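Local coordinates for uncharacterized protein (Helicobacter pylori, PDB 4O5J), which probably binds sialylated glycans as the extracellular adhesion domain of the outer membrane adhesin SabA, attaching the bacterium to its host, at residues 81-86 with 251-256; 85-90 with 171-176; 89-94 with 194-199; 299-304 with 348-353. All coordinates share one frame; numbering follows the deposited sequence.

Contact 1 of 4, residues 81-86 with 251-256; sequences SPIFNA and PILQQA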
loop_
_atom_site.group_PDB
_atom_site.type_symbol
_atom_site.label_atom_id
_atom_site.label_comp_id
_atom_site.label_asym_id
_atom_site.label_seq_id
_atom_site.Cartn_x
_atom_site.Cartn_y
_atom_site.Cartn_z
ATOM N N SER A 81 7.675 -7.725 -8.016
ATOM C CA SER A 81 7.815 -6.985 -6.786
ATOM C C SER A 81 6.485 -6.490 -6.338
ATOM O O SER A 81 5.892 -5.621 -6.988
ATOM C CB SER A 81 8.730 -5.771 -7.002
ATOM O OG SER A 81 8.618 -4.849 -5.942
ATOM N N PRO A 82 6.008 -7.008 -5.203
ATOM C CA PRO A 82 4.714 -6.561 -4.660
ATOM C C PRO A 82 4.704 -5.060 -4.335
ATOM O O PRO A 82 3.722 -4.388 -4.644
ATOM C CB PRO A 82 4.530 -7.405 -3.381
ATOM C CG PRO A 82 5.352 -8.625 -3.638
ATOM C CD PRO A 82 6.559 -8.160 -4.486
ATOM N N ILE A 83 5.769 -4.531 -3.745
ATOM C CA ILE A 83 5.800 -3.084 -3.475
ATOM C C ILE A 83 5.859 -2.269 -4.772
ATOM O O ILE A 83 5.259 -1.193 -4.864
ATOM C CB ILE A 83 6.952 -2.708 -2.532
ATOM C CG1 ILE A 83 6.751 -3.370 -1.166
ATOM C CG2 ILE A 83 7.073 -1.181 -2.359
ATOM C CD1 ILE A 83 5.322 -3.105 -0.602
ATOM N N PHE A 84 6.529 -2.767 -5.797
ATOM C CA PHE A 84 6.612 -2.010 -7.033
ATOM C C PHE A 84 5.230 -1.974 -7.651
ATOM O O PHE A 84 4.760 -0.934 -8.156
ATOM C CB PHE A 84 7.591 -2.656 -8.026
ATOM C CG PHE A 84 7.689 -1.917 -9.328
ATOM C CD1 PHE A 84 8.599 -0.852 -9.490
ATOM C CD2 PHE A 84 6.864 -2.264 -10.401
ATOM C CE1 PHE A 84 8.667 -0.150 -10.707
ATOM C CE2 PHE A 84 6.927 -1.590 -11.612
ATOM C CZ PHE A 84 7.845 -0.526 -11.772
ATOM N N ASN A 85 4.563 -3.126 -7.638
ATOM C CA ASN A 85 3.215 -3.220 -8.156
ATOM C C ASN A 85 2.265 -2.271 -7.350
ATOM O O ASN A 85 1.394 -1.607 -7.920
ATOM C CB ASN A 85 2.695 -4.640 -8.135
ATOM C CG ASN A 85 1.200 -4.652 -8.482
ATOM O OD1 ASN A 85 0.800 -4.522 -9.652
ATOM N ND2 ASN A 85 0.346 -4.707 -7.443
ATOM N N ALA A 86 2.447 -2.223 -6.030
ATOM C CA ALA A 86 1.647 -1.324 -5.199
ATOM C C ALA A 86 1.895 0.132 -5.654
ATOM O O ALA A 86 0.958 0.926 -5.796
ATOM C CB ALA A 86 2.010 -1.504 -3.736
ATOM N N PRO A 251 2.062 8.148 1.954
ATOM C CA PRO A 251 3.026 8.015 3.045
ATOM C C PRO A 251 3.188 6.572 3.476
ATOM O O PRO A 251 4.295 6.169 3.822
ATOM C CB PRO A 251 2.405 8.817 4.201
ATOM C CG PRO A 251 1.426 9.720 3.560
ATOM C CD PRO A 251 0.922 8.995 2.341
ATOM N N ILE A 252 2.109 5.791 3.427
ATOM C CA ILE A 252 2.207 4.370 3.782
ATOM C C ILE A 252 3.155 3.663 2.817
ATOM O O ILE A 252 4.028 2.884 3.227
ATOM C CB ILE A 252 0.834 3.659 3.758
ATOM C CG1 ILE A 252 -0.031 4.164 4.899
ATOM C CG2 ILE A 252 0.992 2.161 3.858
ATOM C CD1 ILE A 252 -1.506 3.645 4.832
ATOM N N LEU A 253 2.979 3.925 1.524
ATOM C CA LEU A 253 3.818 3.316 0.510
ATOM C C LEU A 253 5.305 3.823 0.657
ATOM O O LEU A 253 6.243 3.036 0.576
ATOM C CB LEU A 253 3.252 3.634 -0.843
ATOM C CG LEU A 253 3.599 2.695 -1.942
ATOM C CD1 LEU A 253 3.600 1.265 -1.519
ATOM C CD2 LEU A 253 2.550 2.906 -2.990
ATOM N N GLN A 254 5.500 5.121 0.938
ATOM C CA GLN A 254 6.852 5.659 1.183
ATOM C C GLN A 254 7.492 4.921 2.312
ATOM O O GLN A 254 8.675 4.544 2.242
ATOM C CB GLN A 254 6.882 7.146 1.484
ATOM C CG GLN A 254 6.459 7.986 0.296
ATOM C CD GLN A 254 6.155 9.455 0.641
ATOM O OE1 GLN A 254 5.374 9.733 1.577
ATOM N NE2 GLN A 254 6.764 10.409 -0.109
ATOM N N GLN A 255 6.686 4.638 3.336
ATOM C CA GLN A 255 7.184 3.922 4.487
ATOM C C GLN A 255 7.577 2.490 4.072
ATOM O O GLN A 255 8.655 1.985 4.417
ATOM C CB GLN A 255 6.131 3.961 5.573
ATOM C CG GLN A 255 6.638 3.504 6.881
ATOM C CD GLN A 255 7.791 4.320 7.298
ATOM O OE1 GLN A 255 7.766 5.524 7.039
ATOM N NE2 GLN A 255 8.845 3.691 7.929
ATOM N N ALA A 256 6.732 1.866 3.266
ATOM C CA ALA A 256 6.986 0.510 2.777
ATOM C C ALA A 256 8.283 0.456 1.921
ATOM O O ALA A 256 9.060 -0.499 2.004
ATOM C CB ALA A 256 5.794 0.040 1.952
#
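Leu253 reaches over Ala86 while Ile83 touches Ala256, and these four buried side chains join an antiparallel helix pair in the helical body of the SabA adhesion domain, an architecture probably related to tetratricopeptide repeats. The short axes of 82-86 and 251-256 pass 10.6 Å apart and make an angle of 155°, a spacing that small alanines and branched residues fill. Leu253 does most of the work with its two methyls: CD1 lies 3.9 Å from CB of Ala86, and CD2 rests 3.8 Å from the carbonyl O of the same residue. Its first torsion, chi1 -156°, carries CG away from the backbone N and brings the branched end toward the neighbouring helix. One turn along, Ile83 extends CD1 to within 4.1 Å of Ala256 CB, and its other branch, CG2, lies more loosely 4.3 Å from Leu253 CD1. Alanines suit these places because their short methyls let Ile83 and Leu253 come close to the opposite helix. Further out, Ile304 of helix 281-309 packs on Leu253 and Val297 on Ile83, joining a third helix to the apolar cluster. The segment 81-86 is fixed at its start. Ser81 is the N-cap of helix 82-101, and Asn74 binds both its hydroxyl and the backbone N of Ile83. The capping bond runs from Phe84 N to Ser81 OG, 3.0 Å long with an N-H...O angle of 150°.

Contact 2 of 4, residues 85-90 with 171-176; sequences NAVQAV and NNLCAL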
loop_
_atom_site.group_PDB
_atom_site.type_symbol
_atom_site.label_atom_id
_atom_site.label_comp_id
_atom_site.label_asym_id
_atom_site.label_seq_id
_atom_site.Cartn_x
_atom_site.Cartn_y
_atom_site.Cartn_z
ATOM N N ASN A 85 4.563 -3.126 -7.638
ATOM C CA ASN A 85 3.215 -3.220 -8.156
ATOM C C ASN A 85 2.265 -2.271 -7.350
ATOM O O ASN A 85 1.394 -1.607 -7.920
ATOM C CB ASN A 85 2.695 -4.640 -8.135
ATOM C CG ASN A 85 1.200 -4.652 -8.482
ATOM O OD1 ASN A 85 0.800 -4.522 -9.652
ATOM N ND2 ASN A 85 0.346 -4.707 -7.443
ATOM N N ALA A 86 2.447 -2.223 -6.030
ATOM C CA ALA A 86 1.647 -1.324 -5.199
ATOM C C ALA A 86 1.895 0.132 -5.654
ATOM O O ALA A 86 0.958 0.926 -5.796
ATOM C CB ALA A 86 2.010 -1.504 -3.736
ATOM N N VAL A 87 3.170 0.499 -5.869
ATOM C CA VAL A 87 3.481 1.823 -6.353
ATOM C C VAL A 87 2.759 2.134 -7.671
ATOM O O VAL A 87 2.194 3.221 -7.830
ATOM C CB VAL A 87 5.011 2.006 -6.557
ATOM C CG1 VAL A 87 5.310 3.323 -7.241
ATOM C CG2 VAL A 87 5.736 1.911 -5.219
ATOM N N GLN A 88 2.772 1.202 -8.613
ATOM C CA GLN A 88 2.067 1.374 -9.867
ATOM C C GLN A 88 0.588 1.691 -9.629
ATOM O O GLN A 88 0.025 2.638 -10.242
ATOM C CB GLN A 88 2.182 0.143 -10.758
ATOM C CG GLN A 88 3.501 0.031 -11.524
ATOM C CD GLN A 88 3.692 1.156 -12.579
ATOM O OE1 GLN A 88 2.849 2.071 -12.776
ATOM N NE2 GLN A 88 4.800 1.072 -13.286
ATOM N N ALA A 89 -0.045 0.928 -8.758
ATOM C CA ALA A 89 -1.483 1.145 -8.455
ATOM C C ALA A 89 -1.714 2.538 -7.879
ATOM O O ALA A 89 -2.615 3.271 -8.321
ATOM C CB ALA A 89 -2.003 0.085 -7.474
ATOM N N VAL A 90 -0.923 2.920 -6.896
ATOM C CA VAL A 90 -1.130 4.197 -6.210
ATOM C C VAL A 90 -0.910 5.375 -7.173
ATOM O O VAL A 90 -1.747 6.285 -7.238
ATOM C CB VAL A 90 -0.218 4.309 -4.977
ATOM C CG1 VAL A 90 -0.260 5.731 -4.385
ATOM C CG2 VAL A 90 -0.646 3.246 -3.965
ATOM N N ASN A 171 6.926 1.864 -19.443
ATOM C CA ASN A 171 7.148 2.149 -18.057
ATOM C C ASN A 171 8.403 2.983 -17.827
ATOM O O ASN A 171 9.440 2.644 -18.326
ATOM C CB ASN A 171 7.267 0.843 -17.268
ATOM C CG ASN A 171 7.736 1.088 -15.848
ATOM O OD1 ASN A 171 7.071 1.755 -15.035
ATOM N ND2 ASN A 171 8.881 0.575 -15.547
ATOM N N ASN A 172 8.292 4.064 -17.059
ATOM C CA ASN A 172 9.447 4.900 -16.748
ATOM C C ASN A 172 9.901 4.776 -15.293
ATOM O O ASN A 172 10.872 5.438 -14.898
ATOM C CB ASN A 172 9.204 6.374 -17.107
ATOM C CG ASN A 172 10.500 7.163 -17.189
ATOM O OD1 ASN A 172 11.501 6.643 -17.647
ATOM N ND2 ASN A 172 10.493 8.408 -16.733
ATOM N N LEU A 173 9.218 3.932 -14.505
ATOM C CA LEU A 173 9.606 3.708 -13.104
ATOM C C LEU A 173 10.637 2.596 -12.920
ATOM O O LEU A 173 10.439 1.512 -13.432
ATOM C CB LEU A 173 8.398 3.409 -12.237
ATOM C CG LEU A 173 7.389 4.538 -12.113
ATOM C CD1 LEU A 173 6.178 3.989 -11.414
ATOM C CD2 LEU A 173 7.963 5.695 -11.331
ATOM N N CYS A 174 11.707 2.851 -12.158
ATOM C CA CYS A 174 12.778 1.851 -11.890
ATOM C C CYS A 174 12.398 0.956 -10.746
ATOM O O CYS A 174 11.626 1.383 -9.885
ATOM C CB CYS A 174 14.100 2.564 -11.496
ATOM S SG CYS A 174 14.473 3.753 -12.757
ATOM N N ALA A 175 12.988 -0.255 -10.699
ATOM C CA ALA A 175 12.887 -1.106 -9.535
ATOM C C ALA A 175 13.337 -0.338 -8.280
ATOM O O ALA A 175 13.962 0.702 -8.390
ATOM C CB ALA A 175 13.709 -2.385 -9.719
ATOM N N LEU A 176 13.042 -0.864 -7.094
ATOM C CA LEU A 176 13.381 -0.186 -5.865
ATOM C C LEU A 176 14.901 -0.049 -5.741
ATOM O O LEU A 176 15.372 0.798 -5.009
ATOM C CB LEU A 176 12.834 -0.931 -4.664
ATOM C CG LEU A 176 11.443 -0.463 -4.135
ATOM C CD1 LEU A 176 10.421 -0.340 -5.242
ATOM C CD2 LEU A 176 10.913 -1.371 -3.011
#
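Residues 85-90 form a continuous piece of helix, whereas 171-176 has no regular structure and passes along one flank of it; the nearest CA atoms are those of Gln88 and Leu173, 8.5 Å apart. Side chains must therefore span the gap. Leu173 does so from the loop, its CD1 methyl lying 3.7 Å from Gln88 NE2 and 4.3 Å from Val87 CG1. The side chains of Gln88 and Leu173 lie alongside but head opposite ways, which sets the leucine methyl next to the amide end of the glutamine. That end reaches the loop because the Gln88 chain bends at its second torsion, chi2 -66°. Its NE2 also comes 2.9 Å from Asn171 OD1, with the two amide planes turned 61° to each other. Asn171 is held by its own loop. Its OD1 accepts from Leu173 N at 3.1 Å, an Asx turn in which the donor sits above the carbonyl plane, while its ND2 gives a 2.8 Å bond to Leu173 O. Asparagine suits this place because one short amide can both accept and donate to the backbone two residues on. Around the site, Gln163 NE2 binds Gln88 OE1, and the disulfide from Cys174 to Cys179 ties down the loop beyond Leu173. Ala196 of helix 193-209 packs on Leu173. The chemistry is thus mixed: a buried leucine methyl lies on the Gln88 amide and on Val87, while the Asn171 amide, bonded to both N and O of Leu173, probably limits the freedom of the turn.

Contact 3 of 4, residues 89-94 with 194-199; sequences AVITSV and SNALNL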
loop_
_atom_site.group_PDB
_atom_site.type_symbol
_atom_site.label_atom_id
_atom_site.label_comp_id
_atom_site.label_asym_id
_atom_site.label_seq_id
_atom_site.Cartn_x
_atom_site.Cartn_y
_atom_site.Cartn_z
ATOM N N ALA A 89 -0.045 0.928 -8.758
ATOM C CA ALA A 89 -1.483 1.145 -8.455
ATOM C C ALA A 89 -1.714 2.538 -7.879
ATOM O O ALA A 89 -2.615 3.271 -8.321
ATOM C CB ALA A 89 -2.003 0.085 -7.474
ATOM N N VAL A 90 -0.923 2.920 -6.896
ATOM C CA VAL A 90 -1.130 4.197 -6.210
ATOM C C VAL A 90 -0.910 5.375 -7.173
ATOM O O VAL A 90 -1.747 6.285 -7.238
ATOM C CB VAL A 90 -0.218 4.309 -4.977
ATOM C CG1 VAL A 90 -0.260 5.731 -4.385
ATOM C CG2 VAL A 90 -0.646 3.246 -3.965
ATOM N N ILE A 91 0.165 5.340 -7.955
ATOM C CA ILE A 91 0.438 6.419 -8.936
ATOM C C ILE A 91 -0.671 6.505 -9.976
ATOM O O ILE A 91 -1.192 7.577 -10.253
ATOM C CB ILE A 91 1.806 6.201 -9.670
ATOM C CG1 ILE A 91 3.002 6.200 -8.711
ATOM C CG2 ILE A 91 2.031 7.321 -10.677
ATOM C CD1 ILE A 91 3.124 7.422 -7.864
ATOM N N THR A 92 -1.026 5.367 -10.560
ATOM C CA THR A 92 -2.117 5.307 -11.517
ATOM C C THR A 92 -3.399 5.922 -10.923
ATOM O O THR A 92 -4.139 6.647 -11.603
ATOM C CB THR A 92 -2.416 3.877 -11.892
ATOM O OG1 THR A 92 -1.266 3.334 -12.549
ATOM C CG2 THR A 92 -3.595 3.814 -12.831
ATOM N N SER A 93 -3.641 5.665 -9.633
ATOM C CA SER A 93 -4.866 6.146 -9.048
ATOM C C SER A 93 -4.780 7.682 -8.776
ATOM O O SER A 93 -5.777 8.413 -8.887
ATOM C CB SER A 93 -5.271 5.289 -7.850
ATOM O OG SER A 93 -4.443 5.558 -6.791
ATOM N N VAL A 94 -3.589 8.165 -8.408
ATOM C CA VAL A 94 -3.394 9.602 -8.259
ATOM C C VAL A 94 -3.629 10.314 -9.598
ATOM O O VAL A 94 -4.331 11.348 -9.671
ATOM C CB VAL A 94 -1.963 9.929 -7.736
ATOM C CG1 VAL A 94 -1.702 11.433 -7.843
ATOM C CG2 VAL A 94 -1.780 9.447 -6.295
ATOM N N SER A 194 10.671 6.680 -5.445
ATOM C CA SER A 194 10.624 7.749 -4.432
ATOM C C SER A 194 10.323 9.079 -5.078
ATOM O O SER A 194 9.619 9.912 -4.510
ATOM C CB SER A 194 11.902 7.870 -3.675
ATOM O OG SER A 194 11.995 6.650 -2.957
ATOM N N ASN A 195 10.867 9.303 -6.265
ATOM C CA ASN A 195 10.607 10.572 -6.985
ATOM C C ASN A 195 9.112 10.635 -7.345
ATOM O O ASN A 195 8.462 11.643 -7.144
ATOM C CB ASN A 195 11.452 10.596 -8.266
ATOM C CG ASN A 195 11.145 11.773 -9.127
ATOM O OD1 ASN A 195 11.195 12.883 -8.638
ATOM N ND2 ASN A 195 10.756 11.560 -10.372
ATOM N N ALA A 196 8.562 9.531 -7.837
ATOM C CA ALA A 196 7.132 9.512 -8.214
ATOM C C ALA A 196 6.251 9.712 -6.954
ATOM O O ALA A 196 5.326 10.552 -6.975
ATOM C CB ALA A 196 6.815 8.219 -8.924
ATOM N N LEU A 197 6.545 8.988 -5.874
ATOM C CA LEU A 197 5.762 9.132 -4.639
ATOM C C LEU A 197 5.826 10.565 -4.130
ATOM O O LEU A 197 4.828 11.131 -3.666
ATOM C CB LEU A 197 6.187 8.156 -3.566
ATOM C CG LEU A 197 5.856 6.712 -3.966
ATOM C CD1 LEU A 197 6.448 5.763 -2.961
ATOM C CD2 LEU A 197 4.336 6.524 -4.069
ATOM N N ASN A 198 7.020 11.187 -4.234
ATOM C CA ASN A 198 7.169 12.555 -3.779
ATOM C C ASN A 198 6.318 13.553 -4.623
ATOM O O ASN A 198 5.711 14.460 -4.091
ATOM C CB ASN A 198 8.666 12.939 -3.855
ATOM C CG ASN A 198 8.868 14.389 -3.486
ATOM O OD1 ASN A 198 9.060 15.211 -4.330
ATOM N ND2 ASN A 198 8.744 14.700 -2.245
ATOM N N LEU A 199 6.297 13.368 -5.939
ATOM C CA LEU A 199 5.499 14.228 -6.779
ATOM C C LEU A 199 4.001 14.011 -6.440
ATOM O O LEU A 199 3.230 14.974 -6.321
ATOM C CB LEU A 199 5.785 13.944 -8.251
ATOM C CG LEU A 199 7.155 14.412 -8.751
ATOM C CD1 LEU A 199 7.463 13.793 -10.116
ATOM C CD2 LEU A 199 7.229 15.924 -8.810
#
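Ile91 meets Ala196 and Leu197 chiefly through its terminal methyl CD1. The two side-chain torsions of the isoleucine turn the same way (chi1 -61°, chi2 -56°): the first sets CG1 beside the backbone N and CG2 opposite that N, and the second bends CD1 round toward the other helix. There CD1 lies 3.9 Å from CB of Ala196, an equal distance from Ala196 O, and 4.1 Å from CD2 of Leu197. Alanine fits because its methyl points toward the partner and lets the longer isoleucine come up to the helix backbone. Leu197 starts off less directly: its first torsion, chi1 -67°, sets CG beside the backbone N, and with CD1 carrying the chain on in extended form, the second methyl, CD2, makes the touch. The nearest CA atoms, those of Ile91 and Leu197, are 7.4 Å apart. In the helical body of the SabA adhesion domain this contact joins helix 82-101 to helix 193-209, and Ile91 also packs on Leu159 and Gln163 of helix 146-163, so its beta-branched chain serves two neighbours. Val90, on the adjoining face, leans on Met249 and Leu253 of helix 241-268. Behind the contact, Ser93 is small enough to be buried with its hydroxyl spent on its own helix: OG gives a 2.8 Å bond to the carbonyl O of Val90, which also accepts from Val94 N.

Contact 4 of 4, residues 299-304 with 348-353; sequences SYAQDI and QTIKNN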
loop_
_atom_site.group_PDB
_atom_site.type_symbol
_atom_site.label_atom_id
_atom_site.label_comp_id
_atom_site.label_asym_id
_atom_site.label_seq_id
_atom_site.Cartn_x
_atom_site.Cartn_y
_atom_site.Cartn_z
ATOM N N SER A 299 2.294 -6.177 5.345
ATOM C CA SER A 299 1.220 -5.587 6.057
ATOM C C SER A 299 0.921 -4.169 5.492
ATOM O O SER A 299 -0.264 -3.767 5.397
ATOM C CB SER A 299 1.583 -5.593 7.528
ATOM O OG SER A 299 0.681 -4.757 8.115
ATOM N N TYR A 300 1.972 -3.418 5.114
ATOM C CA TYR A 300 1.749 -2.119 4.471
ATOM C C TYR A 300 1.025 -2.308 3.154
ATOM O O TYR A 300 0.159 -1.503 2.792
ATOM C CB TYR A 300 3.058 -1.395 4.187
ATOM C CG TYR A 300 3.662 -0.696 5.399
ATOM C CD1 TYR A 300 2.858 0.005 6.309
ATOM C CD2 TYR A 300 5.034 -0.715 5.618
ATOM C CE1 TYR A 300 3.418 0.643 7.397
ATOM C CE2 TYR A 300 5.605 -0.078 6.703
ATOM C CZ TYR A 300 4.813 0.599 7.576
ATOM O OH TYR A 300 5.445 1.200 8.639
ATOM N N ALA A 301 1.399 -3.338 2.407
ATOM C CA ALA A 301 0.715 -3.614 1.125
ATOM C C ALA A 301 -0.757 -3.945 1.421
ATOM O O ALA A 301 -1.671 -3.500 0.715
ATOM C CB ALA A 301 1.341 -4.776 0.412
ATOM N N GLN A 302 -1.005 -4.685 2.487
ATOM C CA GLN A 302 -2.382 -4.970 2.845
ATOM C C GLN A 302 -3.115 -3.674 3.187
ATOM O O GLN A 302 -4.262 -3.507 2.778
ATOM C CB GLN A 302 -2.423 -5.966 3.970
ATOM C CG GLN A 302 -3.804 -6.153 4.514
ATOM C CD GLN A 302 -3.818 -7.343 5.354
ATOM O OE1 GLN A 302 -4.133 -8.423 4.887
ATOM N NE2 GLN A 302 -3.463 -7.175 6.595
ATOM N N ASP A 303 -2.464 -2.747 3.914
ATOM C CA ASP A 303 -3.095 -1.470 4.240
ATOM C C ASP A 303 -3.528 -0.775 2.967
ATOM O O ASP A 303 -4.634 -0.220 2.880
ATOM C CB ASP A 303 -2.136 -0.564 5.003
ATOM C CG ASP A 303 -1.811 -1.074 6.422
ATOM O OD1 ASP A 303 -2.667 -1.791 6.985
ATOM O OD2 ASP A 303 -0.716 -0.733 7.005
ATOM N N ILE A 304 -2.669 -0.803 1.945
ATOM C CA ILE A 304 -3.028 -0.122 0.684
ATOM C C ILE A 304 -4.223 -0.806 -0.003
ATOM O O ILE A 304 -5.105 -0.144 -0.503
ATOM C CB ILE A 304 -1.800 -0.028 -0.255
ATOM C CG1 ILE A 304 -0.835 1.039 0.286
ATOM C CG2 ILE A 304 -2.239 0.307 -1.683
ATOM C CD1 ILE A 304 0.543 0.573 0.110
ATOM N N GLN A 348 -5.868 -5.874 -7.686
ATOM C CA GLN A 348 -6.107 -7.298 -7.391
ATOM C C GLN A 348 -4.780 -7.998 -7.159
ATOM O O GLN A 348 -4.662 -8.882 -6.325
ATOM C CB GLN A 348 -6.844 -7.970 -8.522
ATOM C CG GLN A 348 -8.292 -7.463 -8.664
ATOM C CD GLN A 348 -9.094 -7.501 -7.348
ATOM O OE1 GLN A 348 -9.205 -8.558 -6.703
ATOM N NE2 GLN A 348 -9.669 -6.349 -6.960
ATOM N N THR A 349 -3.760 -7.588 -7.902
ATOM C CA THR A 349 -2.423 -8.164 -7.685
ATOM C C THR A 349 -1.911 -7.908 -6.258
ATOM O O THR A 349 -1.249 -8.787 -5.675
ATOM C CB THR A 349 -1.437 -7.649 -8.724
ATOM O OG1 THR A 349 -1.882 -8.072 -10.024
ATOM C CG2 THR A 349 -0.014 -8.118 -8.473
ATOM N N ILE A 350 -2.170 -6.722 -5.703
ATOM C CA ILE A 350 -1.809 -6.454 -4.320
ATOM C C ILE A 350 -2.519 -7.471 -3.424
ATOM O O ILE A 350 -1.914 -8.054 -2.540
ATOM C CB ILE A 350 -2.260 -5.082 -3.852
ATOM C CG1 ILE A 350 -1.717 -4.002 -4.767
ATOM C CG2 ILE A 350 -1.734 -4.857 -2.453
ATOM C CD1 ILE A 350 -2.138 -2.610 -4.308
ATOM N N LYS A 351 -3.807 -7.652 -3.652
ATOM C CA LYS A 351 -4.590 -8.620 -2.841
ATOM C C LYS A 351 -4.017 -10.042 -2.960
ATOM O O LYS A 351 -3.837 -10.736 -1.953
ATOM C CB LYS A 351 -6.049 -8.619 -3.295
ATOM C CG LYS A 351 -6.932 -9.667 -2.598
ATOM C CD LYS A 351 -8.335 -9.698 -3.198
ATOM C CE LYS A 351 -9.123 -10.854 -2.589
ATOM N NZ LYS A 351 -10.400 -10.876 -3.295
ATOM N N ASN A 352 -3.711 -10.479 -4.183
ATOM C CA ASN A 352 -3.088 -11.803 -4.357
ATOM C C ASN A 352 -1.724 -11.919 -3.733
ATOM O O ASN A 352 -1.423 -12.955 -3.132
ATOM C CB ASN A 352 -2.977 -12.147 -5.817
ATOM C CG ASN A 352 -4.326 -12.224 -6.456
ATOM O OD1 ASN A 352 -5.332 -12.278 -5.756
ATOM N ND2 ASN A 352 -4.375 -12.215 -7.783
ATOM N N ASN A 353 -0.881 -10.879 -3.880
ATOM C CA ASN A 353 0.450 -10.909 -3.279
ATOM C C ASN A 353 0.342 -11.054 -1.767
ATOM O O ASN A 353 1.045 -11.852 -1.155
ATOM C CB ASN A 353 1.182 -9.607 -3.559
ATOM C CG ASN A 353 1.602 -9.480 -4.989
ATOM O OD1 ASN A 353 1.605 -10.461 -5.744
ATOM N ND2 ASN A 353 1.955 -8.283 -5.390
#
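Ile350 packs both of its branches against helix 281-309, one on Ala301 and the other on Ile304. The apolar contacts come first. Methyl CG2 of Ile350 lies 4.2 Å from CB of Ala301, and the CA atoms of these two residues, the nearest pair between the segments, are 6.6 Å apart. Its other branch runs on to CD1, which meets CG2 of Ile304 at 3.9 Å. That reach depends on an extended second torsion, chi2 -179°, and the two isoleucine side chains cross at about a right angle. Ala301, with only a methyl, keeps its side of the interface low, while a beta-branched isoleucine can send separate arms to two residues one turn apart. A second kind of contact is methyl against backbone: CG2 of Ile350 sits 3.4 Å from the carbonyl O of Ala301. Around this pair the packing spreads to helix 82-101, with Val90 on Ile304 and Asn85 on Ile350. Phe305 also touches Ile350. The two segments thus meet through aliphatic side chains and one backbone carbonyl, and with all three touching residues buried, their association here probably owes most to apolar packing and close fit.

Overall arrangement
From the N-terminal side, helix 82-101 is the common partner of contacts 1, 2 and 3, each meeting a different element. Contact 2 closes the shortest of these three loops, back from 171-176; contact 3 closes from helix 193-209, and its span is nested inside that of contact 1, which returns from helix 241-268. Contacts 1 and 2, and contacts 2 and 3, start from the same part of helix 82-101. Contact 4 follows in series, joining helix 281-309 to helix 343-396 after contact 1 has closed. Val90, shared by contacts 2 and 3, packs against contacts 1 and 4, so the four meet in one helical core, with the loop 171-176 at its flank.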